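Local atomic coordinates of conserved membrane protein (PDB entry 6GZU), a protein that is a Chlamydia effector that combines deubiquitinating and acetylating activities, induces Golgi fragmentation, and carries a zinc site in its CE-clan domain. Residues Ile28-Ser31 and Glu32-Asp36; Ser50-Arg53 and Ala54-Asp58; Glu116-Ser119 and Met120-Thr124; Ile139-Asp143 and Arg144-Val148. One frame throughout, in Å; residues are numbered along the deposited sequence.

How the contacts relate
The four contacts follow one another along the chain; three lie in single helices and one is a hairpin. Contact 1 is the end of helix 20-33, contact 2 covers helix 51-58, contact 3 lies in helix 114-124, and contact 4 joins strands 134-141 and 146-150 of the central mixed sheet. Contacts 2 and 4, about 14 Å apart between centres, touch where Val55 CG1 packs on Val140 CG2 at 4.1 Å. They belong to the sheet and zinc-site region of a domain whose family is generally assigned cysteine-peptidase activity. Contacts 1 and 3 lie on outer helices, about 29 Å apart between centres and on opposite sides of the chain's centre.

Contact 1 of 4, residues Ile28-Ser31 and Glu32-Asp36; sequences IRLS and EKHSD
The last turn of helix 20-33 unwinds here between Leu30 and His34, and its carbonyl groups change their bonding pattern. Glu32 N is shared between an i to i+3 bond of 3-10 type to Arg29 O (3.1 Å) and a weak i to i+4 bond to Ile28 O. Leu30 O then takes two donors. His34 N approaches it almost in line with the carbonyl bond at 2.8 Å, whereas Lys33 N, at 3.0 Å, comes from above the carbonyl plane. Leu30 O thus accepts both of the final NH groups of the turn. Ile28 O also receives the hydroxyl of Ser31, its OG 2.7 Å away; with chi1 at 79° this OG sits between the backbone N and the carbonyl carbon and bends back over the preceding turn. Glu32 lays its CG 3.4 Å from Ile28 O, since CG stands beside the backbone N (chi1 -64°), and the extended chain then carries the carboxylate to the backbone N atoms of Thr248 and Gln249. The imidazole of His34 has Leu30 O at its edge, near the ring plane, while Lys33 CG lies 3.6 Å above one ring face, offset toward the rim. Lys33 itself runs out extended to a salt bridge with Asp217. Among its neighbours, the helix end is set against helix 204-217, where Leu30 meets Leu212 and His34 meets Leu216; Arg29 reaches Arg245 O on the segment following helix 228-241, and beyond His34 the backbone of Asp36 bonds to Ile100 at the start of strand 100-107.

Contact 2 of 4, residues Ser50-Arg53 and Ala54-Asp58; sequences SIER and AVLKD
Glu52 O and Leu56 N form a nearly straight backbone hydrogen bond (2.9 Å, 173° at the hydrogen), one of four successive i to i+4 bonds that run from Ser50 O to Lys57 N. Arg53 O accepts from Lys57 N at the same 2.9 Å length, and Ile51 O from Val55 N at 3.0 Å. Over these bonds the side chains pair one turn apart. The CG of Glu52 lies 3.8 Å from Leu56 CD1, the two chains side by side and pointing the same way, and the carboxylate continues to Arg172 and Ser168 of helix 159-174. On the buried side Ile51 CD1 meets Val55 CG2 at 3.9 Å; with CG1 opposite the backbone N (chi1 -180°) and chi2 at 62°, CD1 points on toward the next turn. Arg53 and Lys57 touch through their methylenes, CG to CD at 4.1 Å, their chains crossing beside Tyr62. This is a regular alpha-helix packed against helix 159-174 and strand 100-107. Its last residue, Asp58, bonds through OD1 to NE2 of His80, a zinc ligand, and is thus a second-shell residue of the zinc site completed by His60, Cys78 and Cys95.

Contact 3 of 4, residues Glu116-Ser119 and Met120-Thr124; sequences EMNS and MMLST
Met117 and Met121, joined by a backbone bond of 2.8 Å from Met121 N to Met117 O, mark the packed side of helix 114-124, a helix with one side on Trp106 of strand 100-107. Both are buried. Met120 stands at the border of this side, and all three methionine side chains touch Trp106. Met120 N bonds Glu116 O at 3.0 Å, and the CG of Met120 presses to 3.1 Å from that same oxygen because chi1 of -63° holds it beside its own backbone N; beyond CG the chain bends and its end turns away to Trp106, His108 and Ser110. The outer side, formed by Asn118, Ser119, Leu122 and Ser123, is looser in the sense that the rest of the protein covers it less. Within the helix itself the fit remains close there: Leu122 is exposed, yet its CG lies 3.0 Å from Asn118 O, the carbonyl that also accepts Leu122 N. Ser119 and Ser123 are exposed as well, and the bond between Ser123 N and Ser119 O lengthens to 3.2 Å with an angle of 146° at the hydrogen. Near the end of the helix the hydroxyl of Ser123 folds back, its OG donating to Met120 O at 2.9 Å, and Thr124 OG1 in turn donates to Ser123 OG.

Contact 4 of 4, residues Ile139-Asp143 and Arg144-Val148; sequences IVNLD and RREVV
Asn141 faces both Arg145 and Glu146, a G1 beta bulge where the hairpin of strands 134-141 and 146-150 turns. Arg145, although not glycine, takes a positive phi of 52° there. The side chain of Asn141 spans the turn: its OD1 accepts Arg144 N at 3.0 Å, with the donor above the plane of the side-chain carbonyl, and its CG lies opposite the backbone N (chi1 -174°), which carries the amide over the turn. Away from the turn the pairing is regular and antiparallel. Asn141 N bonds Glu146 O at 3.0 Å, and Glu146 N returns to Asn141 O; at the hydrogen-bonded pair of Ile139 and Val148 each N reaches the other's O at 2.8 Å. These two residues also meet through their CB atoms, on the sheet face that carries Asn141 and Glu146 and is covered by Phe211 of helix 204-217. On the other face Val140 and Val147 sit against helix 159-174. Arg144 crosses Asn141 at a slant, its CD 3.5 Å from Asn141 ND2, the amide and guanidinium planes 55° apart. It then bends so that NE makes a salt bridge with Glu146 OE1 (3.1 Å), approaching from above the carboxylate plane, while NH2 goes on to Asp220. Lys190 pairs with Glu146 OE1 too, and Tyr215 OH bonds both Glu146 OE2 and Asn141 ND2. The buried carboxylate is therefore gripped by two cationic groups and a hydroxyl, which would be expected to favour its ionised form and to fix the orientation of Arg144 over the turn.

Contact 1 of 4, residues Ile28-Ser31 and Glu32-Asp36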
loop_
_atom_site.group_PDB
_atom_site.type_symbol
_atom_site.label_atom_id
_atom_site.label_comp_id
_atom_site.label_asym_id
_atom_site.label_seq_id
_atom_site.Cartn_x
_atom_site.Cartn_y
_atom_site.Cartn_z
ATOM N N ILE A 28 0.201 -5.993 -8.878
ATOM C CA ILE A 28 1.075 -6.826 -9.688
ATOM C C ILE A 28 1.074 -6.348 -11.148
ATOM O O ILE A 28 2.138 -6.275 -11.799
ATOM C CB ILE A 28 0.662 -8.335 -9.617
ATOM C CG1 ILE A 28 0.973 -8.923 -8.230
ATOM C CG2 ILE A 28 1.346 -9.189 -10.724
ATOM C CD1 ILE A 28 2.499 -8.940 -7.881
ATOM N N ARG A 29 -0.107 -6.034 -11.682
ATOM C CA ARG A 29 -0.204 -5.442 -13.020
ATOM C C ARG A 29 0.692 -4.185 -13.120
ATOM O O ARG A 29 1.498 -4.059 -14.047
ATOM C CB ARG A 29 -1.660 -5.109 -13.300
ATOM C CG ARG A 29 -1.993 -4.503 -14.617
ATOM C CD ARG A 29 -3.528 -4.285 -14.698
ATOM N NE ARG A 29 -4.313 -5.511 -14.752
ATOM C CZ ARG A 29 -5.226 -5.933 -13.870
ATOM N NH1 ARG A 29 -5.538 -5.232 -12.772
ATOM N NH2 ARG A 29 -5.826 -7.108 -14.084
ATOM N N LEU A 30 0.580 -3.292 -12.141
ATOM C CA LEU A 30 1.418 -2.093 -12.110
ATOM C C LEU A 30 2.893 -2.412 -11.986
ATOM O O LEU A 30 3.724 -1.718 -12.578
ATOM C CB LEU A 30 0.977 -1.149 -10.977
ATOM C CG LEU A 30 -0.351 -0.481 -11.303
ATOM C CD1 LEU A 30 -0.851 0.251 -10.061
ATOM C CD2 LEU A 30 -0.222 0.461 -12.469
ATOM N N SER A 31 3.233 -3.462 -11.246
ATOM C CA SER A 31 4.644 -3.820 -11.071
ATOM C C SER A 31 5.260 -4.287 -12.369
ATOM O O SER A 31 6.476 -4.247 -12.497
ATOM C CB SER A 31 4.827 -4.890 -9.982
ATOM O OG SER A 31 4.516 -6.183 -10.494
ATOM N N GLU A 32 4.453 -4.704 -13.346
ATOM C CA GLU A 32 4.975 -5.124 -14.638
ATOM C C GLU A 32 5.324 -3.901 -15.476
ATOM O O GLU A 32 6.190 -3.957 -16.344
ATOM C CB GLU A 32 3.974 -6.029 -15.385
ATOM C CG GLU A 32 3.751 -7.321 -14.642
ATOM C CD GLU A 32 3.038 -8.385 -15.442
ATOM O OE1 GLU A 32 2.395 -8.095 -16.502
ATOM O OE2 GLU A 32 3.134 -9.541 -14.979
ATOM N N LYS A 33 4.636 -2.796 -15.211
ATOM C CA LYS A 33 4.911 -1.548 -15.914
ATOM C C LYS A 33 6.004 -0.731 -15.218
ATOM O O LYS A 33 6.817 -0.056 -15.887
ATOM C CB LYS A 33 3.633 -0.726 -15.958
ATOM C CG LYS A 33 3.808 0.620 -16.583
ATOM C CD LYS A 33 2.487 1.321 -16.714
ATOM C CE LYS A 33 2.701 2.644 -17.421
ATOM N NZ LYS A 33 1.571 3.599 -17.218
ATOM N N HIS A 34 6.077 -0.848 -13.896
ATOM C CA HIS A 34 6.966 -0.035 -13.060
ATOM C C HIS A 34 7.874 -0.961 -12.266
ATOM O O HIS A 34 7.490 -1.478 -11.228
ATOM C CB HIS A 34 6.124 0.826 -12.110
ATOM C CG HIS A 34 5.248 1.806 -12.821
ATOM N ND1 HIS A 34 5.737 2.953 -13.412
ATOM C CD2 HIS A 34 3.912 1.795 -13.067
ATOM C CE1 HIS A 34 4.740 3.609 -13.986
ATOM N NE2 HIS A 34 3.622 2.927 -13.789
ATOM N N SER A 35 9.069 -1.199 -12.794
ATOM C CA SER A 35 9.976 -2.131 -12.139
ATOM C C SER A 35 10.451 -1.666 -10.759
ATOM O O SER A 35 10.979 -2.470 -9.994
ATOM C CB SER A 35 11.166 -2.439 -13.032
ATOM O OG SER A 35 11.945 -1.282 -13.262
ATOM N N ASP A 36 10.271 -0.387 -10.424
ATOM C CA ASP A 36 10.657 0.179 -9.131
ATOM C C ASP A 36 9.615 -0.061 -8.051
ATOM O O ASP A 36 9.814 0.315 -6.899
ATOM C CB ASP A 36 10.825 1.693 -9.245
ATOM C CG ASP A 36 12.120 2.105 -9.909
ATOM O OD1 ASP A 36 13.075 1.292 -9.944
ATOM O OD2 ASP A 36 12.180 3.262 -10.379
#

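Contact 2 of 4, residues Ser50-Arg53 and Ala54-Asp58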
loop_
_atom_site.group_PDB
_atom_site.type_symbol
_atom_site.label_atom_id
_atom_site.label_comp_id
_atom_site.label_asym_id
_atom_site.label_seq_id
_atom_site.Cartn_x
_atom_site.Cartn_y
_atom_site.Cartn_z
ATOM N N SER A 50 -0.368 -2.398 12.034
ATOM C CA SER A 50 0.683 -3.283 11.523
ATOM C C SER A 50 1.493 -2.670 10.405
ATOM O O SER A 50 2.563 -3.204 10.047
ATOM C CB SER A 50 0.102 -4.609 11.068
ATOM O OG SER A 50 -0.651 -4.398 9.890
ATOM N N ILE A 51 1.071 -1.525 9.872
ATOM C CA ILE A 51 1.740 -0.967 8.680
ATOM C C ILE A 51 3.207 -0.568 8.962
ATOM O O ILE A 51 4.051 -0.826 8.130
ATOM C CB ILE A 51 0.904 0.216 8.065
ATOM C CG1 ILE A 51 1.560 0.807 6.829
ATOM C CG2 ILE A 51 0.673 1.325 9.092
ATOM C CD1 ILE A 51 1.738 -0.153 5.647
ATOM N N GLU A 52 3.524 0.001 10.127
ATOM C CA GLU A 52 4.903 0.427 10.340
ATOM C C GLU A 52 5.833 -0.803 10.343
ATOM O O GLU A 52 6.919 -0.788 9.721
ATOM C CB GLU A 52 5.053 1.223 11.631
ATOM C CG GLU A 52 6.518 1.533 11.950
ATOM C CD GLU A 52 6.647 2.316 13.213
ATOM O OE1 GLU A 52 5.840 2.138 14.169
ATOM O OE2 GLU A 52 7.572 3.137 13.289
ATOM N N ARG A 53 5.437 -1.847 11.078
ATOM C CA ARG A 53 6.258 -3.082 11.138
ATOM C C ARG A 53 6.420 -3.675 9.737
ATOM O O ARG A 53 7.523 -4.129 9.365
ATOM C CB ARG A 53 5.648 -4.092 12.129
ATOM C CG ARG A 53 6.358 -5.427 12.272
ATOM C CD ARG A 53 7.701 -5.301 12.919
ATOM N NE ARG A 53 7.613 -4.746 14.274
ATOM C CZ ARG A 53 7.447 -5.460 15.393
ATOM N NH1 ARG A 53 7.331 -6.795 15.348
ATOM N NH2 ARG A 53 7.395 -4.827 16.569
ATOM N N ALA A 54 5.367 -3.654 8.918
ATOM C CA ALA A 54 5.459 -4.191 7.566
ATOM C C ALA A 54 6.458 -3.426 6.703
ATOM O O ALA A 54 7.318 -4.017 5.994
ATOM C CB ALA A 54 4.071 -4.234 6.891
ATOM N N VAL A 55 6.387 -2.104 6.761
ATOM C CA VAL A 55 7.324 -1.269 6.027
ATOM C C VAL A 55 8.754 -1.506 6.485
ATOM O O VAL A 55 9.666 -1.673 5.645
ATOM C CB VAL A 55 6.941 0.226 6.229
ATOM C CG1 VAL A 55 8.049 1.134 5.696
ATOM C CG2 VAL A 55 5.598 0.549 5.551
ATOM N N LEU A 56 8.988 -1.482 7.795
ATOM C CA LEU A 56 10.344 -1.708 8.295
ATOM C C LEU A 56 10.882 -3.066 7.898
ATOM O O LEU A 56 12.036 -3.172 7.456
ATOM C CB LEU A 56 10.411 -1.554 9.811
ATOM C CG LEU A 56 10.061 -0.164 10.318
ATOM C CD1 LEU A 56 9.917 -0.117 11.864
ATOM C CD2 LEU A 56 11.165 0.799 9.882
ATOM N N LYS A 57 10.061 -4.110 7.970
ATOM C CA LYS A 57 10.548 -5.441 7.551
ATOM C C LYS A 57 10.836 -5.450 6.051
ATOM O O LYS A 57 11.841 -6.022 5.607
ATOM C CB LYS A 57 9.546 -6.555 7.892
ATOM C CG LYS A 57 9.498 -6.909 9.398
ATOM C CD LYS A 57 8.361 -7.891 9.711
ATOM C CE LYS A 57 8.591 -9.234 8.997
ATOM N NZ LYS A 57 9.924 -9.844 9.347
ATOM N N ASP A 58 9.995 -4.801 5.242
ATOM C CA ASP A 58 10.233 -4.856 3.785
ATOM C C ASP A 58 11.484 -4.087 3.361
ATOM O O ASP A 58 12.106 -4.421 2.360
ATOM C CB ASP A 58 8.996 -4.360 3.014
ATOM C CG ASP A 58 7.874 -5.334 3.058
ATOM O OD1 ASP A 58 8.166 -6.540 3.149
ATOM O OD2 ASP A 58 6.715 -4.937 2.963
#

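Contact 3 of 4, residues Glu116-Ser119 and Met120-Thr124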
loop_
_atom_site.group_PDB
_atom_site.type_symbol
_atom_site.label_atom_id
_atom_site.label_comp_id
_atom_site.label_asym_id
_atom_site.label_seq_id
_atom_site.Cartn_x
_atom_site.Cartn_y
_atom_site.Cartn_z
ATOM N N GLU A 116 -8.345 -6.913 18.209
ATOM C CA GLU A 116 -9.635 -6.634 17.565
ATOM C C GLU A 116 -9.512 -6.381 16.051
ATOM O O GLU A 116 -10.264 -6.973 15.260
ATOM C CB GLU A 116 -10.360 -5.468 18.254
ATOM C CG GLU A 116 -10.911 -5.787 19.641
ATOM C CD GLU A 116 -11.351 -4.539 20.378
ATOM O OE1 GLU A 116 -11.585 -3.500 19.707
ATOM O OE2 GLU A 116 -11.462 -4.593 21.634
ATOM N N MET A 117 -8.573 -5.528 15.629
ATOM C CA MET A 117 -8.441 -5.205 14.209
ATOM C C MET A 117 -8.065 -6.472 13.446
ATOM O O MET A 117 -8.591 -6.769 12.364
ATOM C CB MET A 117 -7.362 -4.129 13.961
ATOM C CG MET A 117 -7.424 -3.522 12.566
ATOM S SD MET A 117 -8.886 -2.524 12.286
ATOM C CE MET A 117 -8.477 -1.060 13.276
ATOM N N ASN A 118 -7.145 -7.242 14.008
ATOM C CA ASN A 118 -6.766 -8.452 13.297
ATOM C C ASN A 118 -7.836 -9.521 13.141
ATOM O O ASN A 118 -7.966 -10.129 12.066
ATOM C CB ASN A 118 -5.479 -9.018 13.829
ATOM C CG ASN A 118 -4.386 -8.749 12.896
ATOM O OD1 ASN A 118 -4.078 -7.582 12.616
ATOM N ND2 ASN A 118 -3.880 -9.798 12.279
ATOM N N SER A 119 -8.608 -9.726 14.198
ATOM C CA SER A 119 -9.653 -10.725 14.162
ATOM C C SER A 119 -10.698 -10.321 13.145
ATOM O O SER A 119 -11.162 -11.147 12.343
ATOM C CB SER A 119 -10.287 -10.884 15.529
ATOM O OG SER A 119 -11.360 -11.796 15.424
ATOM N N MET A 120 -11.074 -9.044 13.183
ATOM C CA MET A 120 -12.024 -8.514 12.218
ATOM C C MET A 120 -11.475 -8.638 10.810
ATOM O O MET A 120 -12.164 -9.095 9.907
ATOM C CB MET A 120 -12.362 -7.069 12.518
ATOM C CG MET A 120 -13.034 -6.876 13.833
ATOM S SD MET A 120 -13.762 -5.228 13.896
ATOM C CE MET A 120 -14.816 -5.398 12.455
ATOM N N MET A 121 -10.229 -8.264 10.596
ATOM C CA MET A 121 -9.690 -8.304 9.255
ATOM C C MET A 121 -9.659 -9.722 8.691
ATOM O O MET A 121 -10.043 -9.970 7.528
ATOM C CB MET A 121 -8.279 -7.724 9.235
ATOM C CG MET A 121 -7.768 -7.694 7.839
ATOM S SD MET A 121 -6.189 -6.955 7.788
ATOM C CE MET A 121 -5.191 -8.099 8.761
ATOM N N LEU A 122 -9.183 -10.650 9.512
ATOM C CA LEU A 122 -9.058 -12.032 9.077
ATOM C C LEU A 122 -10.416 -12.583 8.646
ATOM O O LEU A 122 -10.501 -13.387 7.720
ATOM C CB LEU A 122 -8.427 -12.905 10.170
ATOM C CG LEU A 122 -6.992 -12.564 10.615
ATOM C CD1 LEU A 122 -6.428 -13.625 11.542
ATOM C CD2 LEU A 122 -6.049 -12.321 9.441
ATOM N N SER A 123 -11.496 -12.129 9.275
ATOM C CA SER A 123 -12.799 -12.616 8.850
ATOM C C SER A 123 -13.299 -12.025 7.511
ATOM O O SER A 123 -14.018 -12.708 6.777
ATOM C CB SER A 123 -13.836 -12.418 9.955
ATOM O OG SER A 123 -14.329 -11.095 9.940
ATOM N N THR A 124 -12.922 -10.783 7.178
ATOM C CA THR A 124 -13.570 -10.071 6.063
ATOM C C THR A 124 -12.700 -9.615 4.874
ATOM O O THR A 124 -13.173 -9.605 3.740
ATOM C CB THR A 124 -14.374 -8.838 6.565
ATOM O OG1 THR A 124 -15.110 -9.192 7.751
ATOM C CG2 THR A 124 -15.373 -8.363 5.481
#

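Contact 4 of 4, residues Ile139-Asp143 and Arg144-Val148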
loop_
_atom_site.group_PDB
_atom_site.type_symbol
_atom_site.label_atom_id
_atom_site.label_comp_id
_atom_site.label_asym_id
_atom_site.label_seq_id
_atom_site.Cartn_x
_atom_site.Cartn_y
_atom_site.Cartn_z
ATOM N N ILE A 139 1.803 4.793 0.622
ATOM C CA ILE A 139 2.918 4.659 -0.294
ATOM C C ILE A 139 4.178 5.229 0.375
ATOM O O ILE A 139 4.179 6.375 0.864
ATOM C CB ILE A 139 2.677 5.474 -1.593
ATOM C CG1 ILE A 139 1.379 5.052 -2.288
ATOM C CG2 ILE A 139 3.935 5.328 -2.539
ATOM C CD1 ILE A 139 0.961 5.992 -3.414
ATOM N N VAL A 140 5.273 4.475 0.363
ATOM C CA VAL A 140 6.585 4.979 0.776
ATOM C C VAL A 140 7.375 5.171 -0.500
ATOM O O VAL A 140 7.570 4.221 -1.279
ATOM C CB VAL A 140 7.287 4.000 1.739
ATOM C CG1 VAL A 140 8.744 4.432 1.983
ATOM C CG2 VAL A 140 6.496 3.922 3.046
ATOM N N ASN A 141 7.825 6.404 -0.735
ATOM C CA ASN A 141 8.616 6.729 -1.922
ATOM C C ASN A 141 9.993 7.143 -1.444
ATOM O O ASN A 141 10.166 8.225 -0.843
ATOM C CB ASN A 141 7.938 7.825 -2.765
ATOM C CG ASN A 141 8.633 8.094 -4.073
ATOM O OD1 ASN A 141 9.866 8.092 -4.152
ATOM N ND2 ASN A 141 7.859 8.360 -5.119
ATOM N N LEU A 142 10.979 6.271 -1.641
ATOM C CA LEU A 142 12.309 6.554 -1.112
ATOM C C LEU A 142 13.004 7.694 -1.872
ATOM O O LEU A 142 13.830 8.435 -1.296
ATOM C CB LEU A 142 13.195 5.283 -1.173
ATOM C CG LEU A 142 12.720 4.032 -0.391
ATOM C CD1 LEU A 142 13.683 2.882 -0.629
ATOM C CD2 LEU A 142 12.619 4.343 1.114
ATOM N N ASP A 143 12.698 7.832 -3.162
ATOM C CA ASP A 143 13.349 8.854 -3.984
ATOM C C ASP A 143 12.869 10.242 -3.588
ATOM O O ASP A 143 13.662 11.189 -3.522
ATOM C CB ASP A 143 13.073 8.617 -5.483
ATOM C CG ASP A 143 13.907 7.488 -6.069
ATOM O OD1 ASP A 143 15.131 7.379 -5.765
ATOM O OD2 ASP A 143 13.340 6.714 -6.859
ATOM N N ARG A 144 11.581 10.343 -3.265
ATOM C CA ARG A 144 10.974 11.635 -2.934
ATOM C C ARG A 144 10.939 11.895 -1.430
ATOM O O ARG A 144 10.570 13.006 -0.997
ATOM C CB ARG A 144 9.559 11.759 -3.542
ATOM C CG ARG A 144 9.611 11.969 -5.053
ATOM C CD ARG A 144 8.268 11.824 -5.687
ATOM N NE ARG A 144 7.336 12.856 -5.260
ATOM C CZ ARG A 144 7.122 14.012 -5.898
ATOM N NH1 ARG A 144 7.821 14.339 -6.973
ATOM N NH2 ARG A 144 6.193 14.845 -5.451
ATOM N N ARG A 145 11.370 10.909 -0.642
ATOM C CA ARG A 145 11.378 10.995 0.845
ATOM C C ARG A 145 9.991 11.418 1.328
ATOM O O ARG A 145 9.817 12.431 2.069
ATOM C CB ARG A 145 12.459 11.928 1.379
ATOM C CG ARG A 145 13.830 11.477 0.946
ATOM C CD ARG A 145 14.906 12.375 1.625
ATOM N NE ARG A 145 15.223 11.985 2.982
ATOM C CZ ARG A 145 14.845 12.636 4.069
ATOM N NH1 ARG A 145 13.970 13.646 4.005
ATOM N NH2 ARG A 145 15.292 12.215 5.261
ATOM N N GLU A 146 8.991 10.639 0.919
ATOM C CA GLU A 146 7.627 10.956 1.307
ATOM C C GLU A 146 6.875 9.703 1.672
ATOM O O GLU A 146 7.128 8.605 1.128
ATOM C CB GLU A 146 6.898 11.725 0.184
ATOM C CG GLU A 146 6.665 10.940 -1.092
ATOM C CD GLU A 146 6.127 11.777 -2.279
ATOM O OE1 GLU A 146 6.319 13.008 -2.283
ATOM O OE2 GLU A 146 5.460 11.228 -3.210
ATOM N N VAL A 147 5.910 9.896 2.562
ATOM C CA VAL A 147 4.902 8.886 2.897
ATOM C C VAL A 147 3.571 9.464 2.485
ATOM O O VAL A 147 3.128 10.483 3.027
ATOM C CB VAL A 147 4.935 8.546 4.431
ATOM C CG1 VAL A 147 3.873 7.469 4.782
ATOM C CG2 VAL A 147 6.335 8.122 4.888
ATOM N N VAL A 148 2.971 8.856 1.458
ATOM C CA VAL A 148 1.694 9.313 0.945
ATOM C C VAL A 148 0.560 8.420 1.439
ATOM O O VAL A 148 0.635 7.197 1.337
ATOM C CB VAL A 148 1.717 9.303 -0.619
ATOM C CG1 VAL A 148 0.327 9.689 -1.205
ATOM C CG2 VAL A 148 2.814 10.278 -1.082
#